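Local coordinates for protein DynE8 (Micromonospora chersina, PDB 4AMP) that probably handles acyl transfer within an enediyne polyketide synthase, this chain being the piece of that longer enzyme that holds the acyltransferase domain, at residues F57-R62 with R90-V95; G103-G108 with E338-L343. All coordinates share one frame; numbering follows the deposited sequence.

In the fold
Contact 1 and contact 2 belong to two separate sheets, yet strands 92-96 and 102-106, which supply one side of each, follow one another in the chain. Their centres lie 23 Å apart and their nearest atoms about 11 Å apart, so they do not touch. Contact 1, with its centre 18 Å from that of the chain, is mostly buried but runs out to solvent at Arg90; it is built on backbone hydrogen bonds between antiparallel neighbours. Contact 2 sits deeper, 8 Å from the chain's centre, with every touching residue buried, and is van der Waals packing, mostly of leucines: those of a helix and its end pressed on a parallel-sheet strand.

Contact 1 (F57-R62 with R90-V95); sequences FAAAVR and RGLFLV
Phe57 reaches along its own strand to meet Leu92, its CE2 coming 3.6 Å from Leu92 CD1. The Phe57 CG is anti to the backbone N (chi1 164°), which sets the ring beside its own carbonyl carbon and towards Leu92 instead of Leu94, its direct partner. Leu92 turns the same way, and its CD1 rests against both the Phe57 ring and the small Ala59, with Leu92 CD1 4.2 Å from Ala59 CB. Leu94 touches this cluster more loosely, through the CB of Phe57. On the other face Phe93 takes a different rotamer, with CG anti to the carbonyl carbon (chi1 -48°), and its ring lies next to Ala58, CD1 3.9 Å from Ala58 O. Between these two layers of side chains the strands run antiparallel. Ala58 and Phe93 form a hydrogen-bonded pair, Ala58 N to Phe93 O 2.8 Å, and Phe93 N to Ala58 O 2.9 Å. A further bond joins Ala60 N to Gly91 O, and beyond it water 1 bridges Ala60 O and Arg90 O where the strands part. Gly91, at positive phi, helps form a G1 bulge against strand 84-87. Strand 7-13 flanks the pair beyond 57-61; helix 64-79 packs on Phe57, Leu92 and Leu94, while helix 379-390 backs Ala58, Ala60 and Phe93.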
ATOM      1  N   PHE A  57      -5.268   6.838 -20.906  1.00 15.45           N
ATOM      2  CA  PHE A  57      -6.200   5.793 -20.487  1.00 15.73           C
ATOM      3  C   PHE A  57      -5.352   4.601 -20.096  1.00 15.56           C
ATOM      4  O   PHE A  57      -4.366   4.295 -20.823  1.00 15.62           O
ATOM      5  CB  PHE A  57      -7.053   5.436 -21.677  1.00 16.17           C
ATOM      6  CG  PHE A  57      -7.825   4.086 -21.555  1.00 18.74           C
ATOM      7  CD1 PHE A  57      -7.261   2.866 -21.954  1.00 15.04           C
ATOM      8  CD2 PHE A  57      -9.135   4.079 -21.107  1.00 23.00           C
ATOM      9  CE1 PHE A  57      -7.904   1.664 -21.870  1.00 19.18           C
ATOM     10  CE2 PHE A  57      -9.845   2.849 -21.019  1.00 21.86           C
ATOM     11  CZ  PHE A  57      -9.243   1.659 -21.398  1.00 20.42           C
ATOM     12  N   ALA A  58      -5.756   3.862 -19.046  1.00 15.75           N
ATOM     13  CA  ALA A  58      -5.094   2.601 -18.728  1.00 13.96           C
ATOM     14  C   ALA A  58      -6.103   1.663 -18.051  1.00 15.40           C
ATOM     15  O   ALA A  58      -6.843   2.107 -17.186  1.00 16.91           O
ATOM     16  CB  ALA A  58      -3.829   2.826 -17.810  1.00 14.56           C
ATOM     17  N   ALA A  59      -6.107   0.404 -18.462  1.00 14.21           N
ATOM     18  CA  ALA A  59      -7.010  -0.531 -17.795  1.00 15.88           C
ATOM     19  C   ALA A  59      -6.332  -1.857 -17.647  1.00 16.10           C
ATOM     20  O   ALA A  59      -5.583  -2.331 -18.534  1.00 17.50           O
ATOM     21  CB  ALA A  59      -8.306  -0.672 -18.606  1.00 16.98           C
ATOM     22  N   ALA A  60      -6.598  -2.541 -16.531  1.00 16.77           N
ATOM     23  CA  ALA A  60      -6.156  -3.909 -16.326  1.00 17.63           C
ATOM     24  C   ALA A  60      -7.339  -4.824 -16.622  1.00 18.94           C
ATOM     25  O   ALA A  60      -8.423  -4.593 -16.087  1.00 21.19           O
ATOM     26  CB  ALA A  60      -5.634  -4.095 -14.809  1.00 17.32           C
ATOM     27  N   VAL A  61      -7.193  -5.744 -17.569  1.00 18.18           N
ATOM     28  CA  VAL A  61      -8.364  -6.437 -18.126  1.00 21.13           C
ATOM     29  C   VAL A  61      -8.116  -7.948 -18.130  1.00 23.02           C
ATOM     30  O   VAL A  61      -6.982  -8.425 -18.255  1.00 23.81           O
ATOM     31  CB  VAL A  61      -8.773  -5.920 -19.546  1.00 21.30           C
ATOM     32  CG1 VAL A  61      -9.158  -4.447 -19.508  1.00 21.99           C
ATOM     33  CG2 VAL A  61      -7.685  -6.237 -20.642  1.00 21.27           C
ATOM     34  N   ARG A  62      -9.189  -8.709 -17.965  1.00 24.73           N
ATOM     35  CA  ARG A  62      -9.012 -10.157 -18.089  1.00 27.36           C
ATOM     36  C   ARG A  62      -9.080 -10.678 -19.540  1.00 26.78           C
ATOM     37  O   ARG A  62      -8.497 -11.695 -19.818  1.00 29.28           O
ATOM     38  CB  ARG A  62      -9.971 -10.935 -17.168  1.00 27.19           C
ATOM     39  CG  ARG A  62      -9.631 -10.855 -15.649  1.00 33.96           C
ATOM     40  CD  ARG A  62     -10.657 -11.599 -14.727  1.00 41.12           C
ATOM     41  NE  ARG A  62     -11.938 -11.768 -15.410  1.00 47.79           N
ATOM     42  CZ  ARG A  62     -12.553 -12.945 -15.613  1.00 49.64           C
ATOM     43  NH1 ARG A  62     -12.056 -14.095 -15.139  1.00 49.81           N
ATOM     44  NH2 ARG A  62     -13.696 -12.965 -16.279  1.00 49.57           N
ATOM     45  N   ARG A  90     -11.969  -1.531 -10.294  1.00 18.42           N
ATOM     46  CA  ARG A  90     -12.203  -2.182 -11.555  1.00 19.30           C
ATOM     47  C   ARG A  90     -10.935  -2.027 -12.425  1.00 20.00           C
ATOM     48  O   ARG A  90     -11.009  -2.351 -13.607  1.00 21.52           O
ATOM     49  CB  ARG A  90     -13.392  -1.542 -12.248  1.00 19.48           C
ATOM     50  CG  ARG A  90     -14.751  -1.831 -11.591  1.00 20.00           C
ATOM     51  CD  ARG A  90     -15.008  -3.351 -11.620  1.00 21.84           C
ATOM     52  NE  ARG A  90     -16.262  -3.721 -10.922  1.00 22.57           N
ATOM     53  CZ  ARG A  90     -16.314  -4.129  -9.653  1.00 22.61           C
ATOM     54  NH1 ARG A  90     -15.197  -4.211  -8.926  1.00 20.71           N
ATOM     55  NH2 ARG A  90     -17.485  -4.484  -9.093  1.00 24.10           N
ATOM     56  N   GLY A  91      -9.863  -1.510 -11.823  1.00 19.91           N
ATOM     57  CA  GLY A  91      -8.574  -1.359 -12.540  1.00 19.23           C
ATOM     58  C   GLY A  91      -8.654  -0.460 -13.768  1.00 19.38           C
ATOM     59  O   GLY A  91      -7.954  -0.707 -14.798  1.00 19.24           O
ATOM     60  N   LEU A  92      -9.480   0.595 -13.691  1.00 16.36           N
ATOM     61  CA  LEU A  92      -9.789   1.420 -14.838  1.00 16.21           C
ATOM     62  C   LEU A  92      -9.395   2.837 -14.482  1.00 14.77           C
ATOM     63  O   LEU A  92      -9.877   3.415 -13.501  1.00 14.86           O
ATOM     64  CB  LEU A  92     -11.315   1.349 -15.231  1.00 15.13           C
ATOM     65  CG  LEU A  92     -11.689   2.459 -16.230  1.00 20.14           C
ATOM     66  CD1 LEU A  92     -10.872   2.424 -17.567  1.00 23.23           C
ATOM     67  CD2 LEU A  92     -13.176   2.288 -16.509  1.00 25.17           C
ATOM     68  N   PHE A  93      -8.490   3.478 -15.277  1.00 15.51           N
ATOM     69  CA  PHE A  93      -8.088   4.831 -14.986  1.00 15.95           C
ATOM     70  C   PHE A  93      -8.040   5.695 -16.236  1.00 18.58           C
ATOM     71  O   PHE A  93      -7.425   5.306 -17.257  1.00 19.96           O
ATOM     72  CB  PHE A  93      -6.694   4.851 -14.283  1.00 17.35           C
ATOM     73  CG  PHE A  93      -6.600   3.860 -13.118  1.00 15.11           C
ATOM     74  CD1 PHE A  93      -6.219   2.554 -13.326  1.00 20.39           C
ATOM     75  CD2 PHE A  93      -6.987   4.268 -11.810  1.00 17.00           C
ATOM     76  CE1 PHE A  93      -6.183   1.629 -12.242  1.00 20.77           C
ATOM     77  CE2 PHE A  93      -6.926   3.312 -10.749  1.00 20.46           C
ATOM     78  CZ  PHE A  93      -6.539   2.033 -10.988  1.00 18.17           C
ATOM     79  N   LEU A  94      -8.704   6.856 -16.187  1.00 17.17           N
ATOM     80  CA  LEU A  94      -8.696   7.811 -17.318  1.00 17.64           C
ATOM     81  C   LEU A  94      -8.326   9.195 -16.795  1.00 17.14           C
ATOM     82  O   LEU A  94      -8.973   9.691 -15.856  1.00 17.66           O
ATOM     83  CB  LEU A  94     -10.108   7.788 -17.973  1.00 18.20           C
ATOM     84  CG  LEU A  94     -10.437   8.921 -18.930  1.00 22.77           C
ATOM     85  CD1 LEU A  94      -9.683   8.765 -20.235  1.00 23.12           C
ATOM     86  CD2 LEU A  94     -11.963   8.859 -19.250  1.00 30.46           C
ATOM     87  N   VAL A  95      -7.292   9.873 -17.356  1.00 14.50           N
ATOM     88  CA  VAL A  95      -6.910  11.192 -16.809  1.00 16.42           C
ATOM     89  C   VAL A  95      -6.582  12.039 -18.009  1.00 18.73           C
ATOM     90  O   VAL A  95      -5.692  11.699 -18.772  1.00 17.37           O
ATOM     91  CB  VAL A  95      -5.675  11.108 -15.884  1.00 15.41           C
ATOM     92  CG1 VAL A  95      -5.273  12.430 -15.405  1.00 18.45           C
ATOM     93  CG2 VAL A  95      -5.978  10.227 -14.620  1.00 15.56           C
TER
HETATM   94  O   HOH W   1     -10.430  -2.649 -16.294  1.00 26.69           O

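Contact 2 (G103-G108 with E338-L343)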
ATOM      1  N   GLY A 103       0.787   8.845  -4.099  1.00 14.22           N
ATOM      2  CA  GLY A 103       1.577   8.480  -2.916  1.00 13.99           C
ATOM      3  C   GLY A 103       1.665   6.971  -2.827  1.00 13.42           C
ATOM      4  O   GLY A 103       0.830   6.261  -3.383  1.00 15.03           O
ATOM      5  N   LEU A 104       2.683   6.517  -2.128  1.00 12.54           N
ATOM      6  CA  LEU A 104       2.924   5.090  -1.934  1.00 13.68           C
ATOM      7  C   LEU A 104       2.525   4.633  -0.530  1.00 14.34           C
ATOM      8  O   LEU A 104       2.697   5.375   0.412  1.00 13.20           O
ATOM      9  CB  LEU A 104       4.403   4.756  -2.070  1.00 15.26           C
ATOM     10  CG  LEU A 104       5.004   5.178  -3.420  1.00 14.60           C
ATOM     11  CD1 LEU A 104       6.431   4.672  -3.504  1.00 16.95           C
ATOM     12  CD2 LEU A 104       4.251   4.563  -4.590  1.00 15.61           C
ATOM     13  N   LEU A 105       2.039   3.398  -0.445  1.00 13.36           N
ATOM     14  CA  LEU A 105       1.713   2.790   0.897  1.00 13.12           C
ATOM     15  C   LEU A 105       2.489   1.499   1.007  1.00 13.47           C
ATOM     16  O   LEU A 105       2.425   0.612   0.105  1.00 15.47           O
ATOM     17  CB  LEU A 105       0.189   2.426   0.948  1.00 11.80           C
ATOM     18  CG  LEU A 105      -0.721   3.597   0.625  1.00 14.47           C
ATOM     19  CD1 LEU A 105      -2.148   3.122   0.574  1.00 13.48           C
ATOM     20  CD2 LEU A 105      -0.625   4.649   1.704  1.00 19.20           C
ATOM     21  N   PHE A 106       3.226   1.333   2.106  1.00 12.68           N
ATOM     22  CA  PHE A 106       3.973   0.127   2.318  1.00 13.20           C
ATOM     23  C   PHE A 106       3.387  -0.685   3.501  1.00 14.48           C
ATOM     24  O   PHE A 106       3.340  -0.183   4.622  1.00 13.59           O
ATOM     25  CB  PHE A 106       5.436   0.471   2.642  1.00 14.88           C
ATOM     26  CG  PHE A 106       6.214   0.953   1.437  1.00 13.19           C
ATOM     27  CD1 PHE A 106       6.767   0.030   0.604  1.00 17.35           C
ATOM     28  CD2 PHE A 106       6.305   2.311   1.156  1.00 14.84           C
ATOM     29  CE1 PHE A 106       7.520   0.465  -0.598  1.00 15.69           C
ATOM     30  CE2 PHE A 106       7.043   2.761  -0.007  1.00 13.26           C
ATOM     31  CZ  PHE A 106       7.623   1.766  -0.858  1.00 14.17           C
ATOM     32  N   PRO A 107       2.945  -1.913   3.246  1.00 15.65           N
ATOM     33  CA  PRO A 107       2.233  -2.649   4.296  1.00 15.58           C
ATOM     34  C   PRO A 107       3.116  -3.261   5.344  1.00 17.18           C
ATOM     35  O   PRO A 107       4.339  -3.422   5.150  1.00 18.29           O
ATOM     36  CB  PRO A 107       1.519  -3.754   3.535  1.00 17.37           C
ATOM     37  CG  PRO A 107       2.478  -4.128   2.412  1.00 17.03           C
ATOM     38  CD  PRO A 107       3.042  -2.695   1.988  1.00 15.81           C
ATOM     39  N   GLY A 108       2.472  -3.654   6.450  1.00 19.84           N
ATOM     40  CA  GLY A 108       3.239  -4.332   7.485  1.00 22.51           C
ATOM     41  C   GLY A 108       2.832  -5.785   7.531  1.00 26.61           C
ATOM     42  O   GLY A 108       2.322  -6.365   6.577  1.00 25.88           O
ATOM     43  N   GLU A 338      -3.299   9.563  10.987  1.00 15.31           N
ATOM     44  CA  GLU A 338      -2.579  10.828  10.918  1.00 16.96           C
ATOM     45  C   GLU A 338      -1.660  10.860   9.689  1.00 15.83           C
ATOM     46  O   GLU A 338      -1.676  11.844   8.947  1.00 18.04           O
ATOM     47  CB  GLU A 338      -1.802  11.061  12.244  1.00 17.55           C
ATOM     48  CG  GLU A 338      -2.788  11.444  13.389  1.00 19.84           C
ATOM     49  CD  GLU A 338      -2.161  11.346  14.784  1.00 29.74           C
ATOM     50  OE1 GLU A 338      -1.675  10.231  15.141  1.00 27.35           O
ATOM     51  OE2 GLU A 338      -2.264  12.353  15.562  1.00 34.38           O
ATOM     52  N   ALA A 339      -0.838   9.809   9.507  1.00 16.04           N
ATOM     53  CA  ALA A 339       0.131   9.764   8.390  1.00 14.55           C
ATOM     54  C   ALA A 339      -0.615   9.817   7.062  1.00 16.27           C
ATOM     55  O   ALA A 339      -0.202  10.538   6.157  1.00 16.48           O
ATOM     56  CB  ALA A 339       1.031   8.531   8.477  1.00 14.90           C
ATOM     57  N   LEU A 340      -1.708   9.067   6.936  1.00 14.52           N
ATOM     58  CA  LEU A 340      -2.428   9.102   5.636  1.00 15.44           C
ATOM     59  C   LEU A 340      -2.997  10.499   5.387  1.00 17.00           C
ATOM     60  O   LEU A 340      -3.015  10.957   4.245  1.00 16.92           O
ATOM     61  CB  LEU A 340      -3.576   8.049   5.666  1.00 15.80           C
ATOM     62  CG  LEU A 340      -4.368   7.882   4.367  1.00 15.83           C
ATOM     63  CD1 LEU A 340      -3.587   7.313   3.198  1.00 18.78           C
ATOM     64  CD2 LEU A 340      -5.670   7.011   4.676  1.00 15.41           C
ATOM     65  N   GLY A 341      -3.476  11.181   6.413  1.00 17.30           N
ATOM     66  CA  GLY A 341      -4.007  12.534   6.232  1.00 19.81           C
ATOM     67  C   GLY A 341      -2.968  13.498   5.746  1.00 21.49           C
ATOM     68  O   GLY A 341      -3.340  14.461   5.041  1.00 24.15           O
ATOM     69  N   LEU A 342      -1.705  13.291   6.077  1.00 18.45           N
ATOM     70  CA  LEU A 342      -0.584  14.214   5.628  1.00 20.10           C
ATOM     71  C   LEU A 342      -0.308  14.014   4.149  1.00 21.90           C
ATOM     72  O   LEU A 342       0.048  14.969   3.449  1.00 22.46           O
ATOM     73  CB  LEU A 342       0.701  13.891   6.369  1.00 20.93           C
ATOM     74  CG  LEU A 342       0.661  14.257   7.848  1.00 25.98           C
ATOM     75  CD1 LEU A 342       1.929  13.726   8.508  1.00 27.80           C
ATOM     76  CD2 LEU A 342       0.563  15.812   8.001  1.00 29.15           C
ATOM     77  N   LEU A 343      -0.389  12.763   3.706  1.00 21.14           N
ATOM     78  CA  LEU A 343      -0.008  12.396   2.334  1.00 21.29           C
ATOM     79  C   LEU A 343      -1.121  12.912   1.419  1.00 23.56           C
ATOM     80  O   LEU A 343      -2.176  12.308   1.311  1.00 25.63           O
ATOM     81  CB  LEU A 343       0.205  10.854   2.269  1.00 20.92           C
ATOM     82  CG  LEU A 343       0.872  10.225   1.053  1.00 23.09           C
ATOM     83  CD1 LEU A 343       2.278  10.859   0.723  1.00 23.58           C
ATOM     84  CD2 LEU A 343       0.993   8.771   1.437  1.00 23.86           C
TER
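Gly103 and Leu343 bring the two backbones nearest, CA to CA 6.7 Å, where the chain leaves helix 336-342 beside Gly103 in the first part of strand 102-106; farther along, Leu105 and Leu340 stand 8.9 Å apart between CA atoms. Leu343, the first residue past the helix, sets out with its CB toward the strand. Having CG anti to the backbone N (chi1 -168°) carries its branched end across to Gly103, and with no side chain on that glycine the CG can settle 4.4 Å from Gly103 CA. One branch goes further: CD2 lies 3.9 Å from Leu104 O and also meets Leu105 CD2 at 4.4 Å. The same Leu105 methyl is shared with the helix proper, since Leu340 CD1 approaches it to 4.3 Å. Leu105 CD2 thus faces two leucine methyls from residues almost one helical turn apart, and the contact is van der Waals packing, methyl on methyl at Leu105 and side chain on backbone at Gly103 and Leu104. Both leucines also rest on Leu348 of the neighbouring strand 347-350. Their carbonyl oxygens, near the helix end, are bound by the guanidinium of Arg366. The arrangement is that of a helix packed on the face of a parallel sheet and leading into its next strand, 347-350, as in the α/β-hydrolase-like core of acyltransferase domains. The adjoining strand 174-177 runs into the probable nucleophile elbow at Ser179, which the Leu105 side chain lies near without touching.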